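Side-chain contacts in sulfur oxidation protein soxB (Thermus thermophilus, PDB 2WDD), which probably hydrolyses the sulfur-sulfur bond of cysteine S-thiosulfonate at a two-manganese centre, as part of the sulfur oxidation (Sox) pathway: residues H288-R293 with G309-R314; N264-D269 with I302-A307. One frame throughout, in Å; residues are numbered along the deposited sequence.

Contacts 1 and 2 lie side by side in the buried core, with centres 10 Å apart. Their segments interleave along the chain: 264-269, 288-293, 302-307, then 309-314. Contact 2 packs helix 266-273 on strand 300-304 of one mixed sheet. Contact 1 sets the loop between strands 281-284 and 295-297 of that sheet against strand 311-320 of the other mixed sheet. The two contacts join directly, because Thr291 OG1 lies 2.9 Å from Ala304 N, a probable hydrogen bond. Contact 1 supplies a metal ligand, His288. Contact 2 lies further out, the Asp269 side chain about 11 Å from a manganese ion, though segment 264-269 directly follows the ligand His263.

Contact 1. Residues H288-R293 with G309-R314; sequences HDLTPR and GKALMR. With MN (manganese (II) ion), chain G.
Leu290 reaches the start of strand 311-320 and the lysine just before it with the two methyl groups at the end of its side chain. CD2 meets Ala311 CB at 4.3 Å, a plain apolar contact. CD1 lies 4.3 Å from Lys310 NZ, but that ammonium has other polar partners. It forms a salt bridge with Glu48 and hydrogen bonds with the carbonyl oxygens of Phe46 and Leu85. The leucine thus sits beside a lysine whose charge is met elsewhere. Met313 also points toward the loop, yet its approach is looser: SD stays 4.6 Å from Leu290 CD2. Val331 and Leu86 help to enclose the leucine. Here a loop from one mixed sheet packs on a strand of the other, in a metallophosphoesterase-type fold consistent with the 5'-nucleotidase family. Segment 288-293 starts at the final histidine of the GHxH motif of that fold. This residue, His288, binds manganese through NE2 at 2.2 Å. With chi1 at -64°, CG is anti to the carbonyl carbon, and the ring extends away from the onward chain to the metal. Asp36, His38, Asp132 and a water at 2.1 Å from the manganese complete the site. The rings of His288 and His38 meet with their planes at about 55°. At the far end of the segment the packing gives way to solvent, where Arg293 is exposed and its side chain stays away from segment 309-314.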
loop_
_atom_site.group_PDB
_atom_site.type_symbol
_atom_site.label_atom_id
_atom_site.label_comp_id
_atom_site.label_asym_id
_atom_site.label_seq_id
_atom_site.Cartn_x
_atom_site.Cartn_y
_atom_site.Cartn_z
ATOM N N HIS A 288 2.170 -3.913 0.615
ATOM C CA HIS A 288 0.802 -4.353 0.348
ATOM C C HIS A 288 0.744 -5.828 -0.060
ATOM O O HIS A 288 -0.111 -6.233 -0.854
ATOM C CB HIS A 288 0.160 -3.481 -0.746
ATOM C CG HIS A 288 -0.009 -2.033 -0.371
ATOM N ND1 HIS A 288 -0.883 -1.193 -1.029
ATOM C CD2 HIS A 288 0.577 -1.283 0.594
ATOM C CE1 HIS A 288 -0.827 0.013 -0.484
ATOM N NE2 HIS A 288 0.042 -0.017 0.508
ATOM N N ASP A 289 1.644 -6.631 0.507
ATOM C CA ASP A 289 1.715 -8.059 0.197
ATOM C C ASP A 289 0.716 -8.908 0.976
ATOM O O ASP A 289 0.139 -8.462 1.980
ATOM C CB ASP A 289 3.133 -8.559 0.488
ATOM C CG ASP A 289 4.149 -8.035 -0.512
ATOM O OD1 ASP A 289 3.917 -8.227 -1.723
ATOM O OD2 ASP A 289 5.176 -7.454 -0.107
ATOM N N LEU A 290 0.550 -10.156 0.520
ATOM C CA LEU A 290 -0.277 -11.152 1.207
ATOM C C LEU A 290 0.570 -12.409 1.403
ATOM O O LEU A 290 1.226 -12.866 0.461
ATOM C CB LEU A 290 -1.530 -11.510 0.390
ATOM C CG LEU A 290 -2.722 -10.566 0.600
ATOM C CD1 LEU A 290 -3.667 -10.630 -0.590
ATOM C CD2 LEU A 290 -3.450 -10.893 1.908
ATOM N N THR A 291 0.578 -12.938 2.627
ATOM C CA THR A 291 1.340 -14.152 2.941
ATOM C C THR A 291 0.455 -15.131 3.730
ATOM O O THR A 291 0.453 -15.123 4.962
ATOM C CB THR A 291 2.607 -13.833 3.758
ATOM O OG1 THR A 291 2.247 -13.099 4.933
ATOM C CG2 THR A 291 3.586 -13.027 2.934
ATOM N N PRO A 292 -0.302 -15.988 3.029
ATOM C CA PRO A 292 -1.182 -16.955 3.694
ATOM C C PRO A 292 -0.439 -17.884 4.647
ATOM O O PRO A 292 -1.015 -18.368 5.624
ATOM C CB PRO A 292 -1.792 -17.719 2.527
ATOM C CG PRO A 292 -1.859 -16.670 1.425
ATOM C CD PRO A 292 -0.538 -15.933 1.577
ATOM N N ARG A 293 0.852 -18.076 4.380
ATOM C CA ARG A 293 1.734 -18.859 5.240
ATOM C C ARG A 293 2.916 -17.923 5.476
ATOM O O ARG A 293 3.308 -17.185 4.565
ATOM C CB ARG A 293 2.207 -20.122 4.515
ATOM C CG ARG A 293 1.087 -21.068 4.132
ATOM C CD ARG A 293 1.644 -22.394 3.633
ATOM N NE ARG A 293 0.628 -23.209 2.971
ATOM C CZ ARG A 293 -0.187 -24.050 3.601
ATOM N NH1 ARG A 293 -0.123 -24.178 4.919
ATOM N NH2 ARG A 293 -1.071 -24.762 2.913
ATOM N N GLY A 309 -7.950 -2.640 3.759
ATOM C CA GLY A 309 -8.896 -3.337 4.624
ATOM C C GLY A 309 -9.318 -4.706 4.123
ATOM O O GLY A 309 -10.292 -5.295 4.614
ATOM N N LYS A 310 -8.605 -5.235 3.139
ATOM C CA LYS A 310 -9.057 -6.498 2.579
ATOM C C LYS A 310 -8.930 -7.715 3.465
ATOM O O LYS A 310 -9.700 -8.670 3.315
ATOM C CB LYS A 310 -8.506 -6.739 1.172
ATOM C CG LYS A 310 -7.052 -7.135 1.091
ATOM C CD LYS A 310 -6.550 -7.058 -0.369
ATOM C CE LYS A 310 -7.190 -8.119 -1.265
ATOM N NZ LYS A 310 -6.582 -8.166 -2.656
ATOM N N ALA A 311 -7.969 -7.695 4.382
ATOM C CA ALA A 311 -7.724 -8.848 5.228
ATOM C C ALA A 311 -7.293 -8.473 6.627
ATOM O O ALA A 311 -6.635 -7.457 6.844
ATOM C CB ALA A 311 -6.652 -9.724 4.592
ATOM N N LEU A 312 -7.608 -9.352 7.573
ATOM C CA LEU A 312 -7.131 -9.218 8.931
ATOM C C LEU A 312 -6.257 -10.452 9.108
ATOM O O LEU A 312 -6.707 -11.576 8.866
ATOM C CB LEU A 312 -8.283 -9.273 9.935
ATOM C CG LEU A 312 -7.775 -9.170 11.377
ATOM C CD1 LEU A 312 -7.251 -7.757 11.668
ATOM C CD2 LEU A 312 -8.889 -9.546 12.365
ATOM N N MET A 313 -4.987 -10.241 9.425
ATOM C CA MET A 313 -4.080 -11.361 9.614
ATOM C C MET A 313 -4.109 -11.770 11.071
ATOM O O MET A 313 -3.794 -10.965 11.951
ATOM C CB MET A 313 -2.653 -10.995 9.212
ATOM C CG MET A 313 -2.318 -11.416 7.790
ATOM S SD MET A 313 -3.469 -10.809 6.553
ATOM C CE MET A 313 -3.180 -9.006 6.699
ATOM N N ARG A 314 -4.500 -13.016 11.336
ATOM C CA ARG A 314 -4.517 -13.501 12.703
ATOM C C ARG A 314 -3.284 -14.357 12.906
ATOM O O ARG A 314 -3.080 -15.352 12.200
ATOM C CB ARG A 314 -5.776 -14.306 13.014
ATOM C CG ARG A 314 -5.728 -14.920 14.420
ATOM C CD ARG A 314 -7.045 -15.563 14.853
ATOM N NE ARG A 314 -6.809 -16.377 16.048
ATOM C CZ ARG A 314 -7.756 -16.986 16.751
ATOM N NH1 ARG A 314 -9.028 -16.856 16.412
ATOM N NH2 ARG A 314 -7.420 -17.726 17.799
HETATM MN MN MN G . 0.715 1.716 1.728
HETATM O O HOH W 1 2.745 1.699 1.272
#

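Contact 2. Residues N264-D269 with I302-A307; sequences NGMQLD and IVAGSA
Asp269 OD1 is gripped by two donor groups, while the backbone of the same residue rests on Ile302. Asn264 ND2 gives OD1 a hydrogen bond of 3.1 Å, with an N-H...O angle of 157°. It comes nearly along the C-O axis, and OD1 lies close to the amide plane of the asparagine. Ser262 OG is the second partner of OD1. The other carboxylate oxygen, OD2, bonds to Ser284 OG, so both ends of the group are tied. The side chains of the manganese ligands His263 and His286 are each about 7 Å from the Asp269 side chain. Helix 266-273 is the crossover of a beta-alpha-beta unit between the parallel strands 257-262 and 281-284, and here it also reaches the next strand, 300-304. Gly265 is its N-cap residue, and Gly265 O accepts the 2.9 Å bond from Asp269 N. Met266 makes the closest apolar contact: its CG lies 3.7 Å from Ile302 CG2. Because CG is anti to the backbone N (chi1 -159°), the chain runs out over the strand, crossing the isoleucine at a slant. SD then comes to 4.0 Å from Ala304 CB. Further along the helix, Ile302 CD1 packs 4.3 Å from Asp269 C.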
loop_
_atom_site.group_PDB
_atom_site.type_symbol
_atom_site.label_atom_id
_atom_site.label_comp_id
_atom_site.label_asym_id
_atom_site.label_seq_id
_atom_site.Cartn_x
_atom_site.Cartn_y
_atom_site.Cartn_z
ATOM N N ASN A 264 8.817 -0.878 6.658
ATOM C CA ASN A 264 10.018 -0.768 5.829
ATOM C C ASN A 264 9.772 -1.204 4.390
ATOM O O ASN A 264 10.510 -0.796 3.493
ATOM C CB ASN A 264 11.140 -1.696 6.341
ATOM C CG ASN A 264 11.827 -1.192 7.596
ATOM O OD1 ASN A 264 12.107 -0.009 7.741
ATOM N ND2 ASN A 264 12.207 -2.131 8.465
ATOM N N GLY A 265 8.847 -2.154 4.209
ATOM C CA GLY A 265 8.611 -2.846 2.947
ATOM C C GLY A 265 9.096 -4.277 3.172
ATOM O O GLY A 265 10.124 -4.479 3.825
ATOM N N MET A 266 8.378 -5.271 2.659
ATOM C CA MET A 266 8.746 -6.654 2.938
ATOM C C MET A 266 10.133 -7.125 2.528
ATOM O O MET A 266 10.719 -7.949 3.226
ATOM C CB MET A 266 7.667 -7.631 2.485
ATOM C CG MET A 266 7.771 -8.977 3.181
ATOM S SD MET A 266 6.337 -10.022 2.850
ATOM C CE MET A 266 6.511 -10.386 1.112
ATOM N N GLN A 267 10.654 -6.645 1.402
ATOM C CA GLN A 267 11.973 -7.091 0.961
ATOM C C GLN A 267 13.040 -6.517 1.875
ATOM O O GLN A 267 14.010 -7.199 2.222
ATOM C CB GLN A 267 12.232 -6.685 -0.488
ATOM C CG GLN A 267 11.184 -7.236 -1.463
ATOM C CD GLN A 267 11.014 -8.741 -1.331
ATOM O OE1 GLN A 267 11.989 -9.492 -1.398
ATOM N NE2 GLN A 267 9.773 -9.191 -1.154
ATOM N N LEU A 268 12.850 -5.275 2.301
ATOM C CA LEU A 268 13.789 -4.679 3.240
ATOM C C LEU A 268 13.702 -5.418 4.582
ATOM O O LEU A 268 14.714 -5.699 5.219
ATOM C CB LEU A 268 13.522 -3.188 3.395
ATOM C CG LEU A 268 14.425 -2.436 4.371
ATOM C CD1 LEU A 268 15.911 -2.742 4.110
ATOM C CD2 LEU A 268 14.143 -0.935 4.255
ATOM N N ASP A 269 12.489 -5.772 4.998
ATOM C CA ASP A 269 12.337 -6.538 6.223
ATOM C C ASP A 269 13.087 -7.866 6.103
ATOM O O ASP A 269 13.694 -8.324 7.076
ATOM C CB ASP A 269 10.864 -6.822 6.497
ATOM C CG ASP A 269 10.121 -5.612 7.033
ATOM O OD1 ASP A 269 10.769 -4.736 7.653
ATOM O OD2 ASP A 269 8.875 -5.586 6.896
ATOM N N ILE A 302 7.977 -13.929 8.705
ATOM C CA ILE A 302 7.470 -12.660 8.171
ATOM C C ILE A 302 6.033 -12.844 7.690
ATOM O O ILE A 302 5.729 -13.800 6.958
ATOM C CB ILE A 302 8.364 -12.167 7.024
ATOM C CG1 ILE A 302 9.788 -11.917 7.542
ATOM C CG2 ILE A 302 7.797 -10.879 6.409
ATOM C CD1 ILE A 302 10.774 -11.502 6.459
ATOM N N VAL A 303 5.142 -11.961 8.141
ATOM C CA VAL A 303 3.738 -11.987 7.735
ATOM C C VAL A 303 3.391 -10.595 7.209
ATOM O O VAL A 303 3.586 -9.604 7.909
ATOM C CB VAL A 303 2.833 -12.360 8.914
ATOM C CG1 VAL A 303 1.363 -12.199 8.556
ATOM C CG2 VAL A 303 3.149 -13.788 9.375
ATOM N N ALA A 304 2.870 -10.523 5.985
ATOM C CA ALA A 304 2.521 -9.243 5.363
ATOM C C ALA A 304 1.160 -8.723 5.809
ATOM O O ALA A 304 0.265 -9.501 6.137
ATOM C CB ALA A 304 2.562 -9.364 3.843
ATOM N N GLY A 305 0.976 -7.405 5.732
ATOM C CA GLY A 305 -0.263 -6.771 6.177
ATOM C C GLY A 305 -1.359 -6.469 5.164
ATOM O O GLY A 305 -2.405 -5.919 5.531
ATOM N N SER A 306 -1.151 -6.872 3.911
ATOM C CA SER A 306 -2.113 -6.626 2.842
ATOM C C SER A 306 -2.411 -5.130 2.712
ATOM O O SER A 306 -1.517 -4.291 2.916
ATOM C CB SER A 306 -3.389 -7.470 3.009
ATOM O OG SER A 306 -4.184 -7.414 1.832
ATOM N N ALA A 307 -3.654 -4.792 2.377
ATOM C CA ALA A 307 -3.980 -3.383 2.177
ATOM C C ALA A 307 -5.457 -3.121 2.016
ATOM O O ALA A 307 -6.227 -4.029 1.705
ATOM C CB ALA A 307 -3.263 -2.871 0.935
#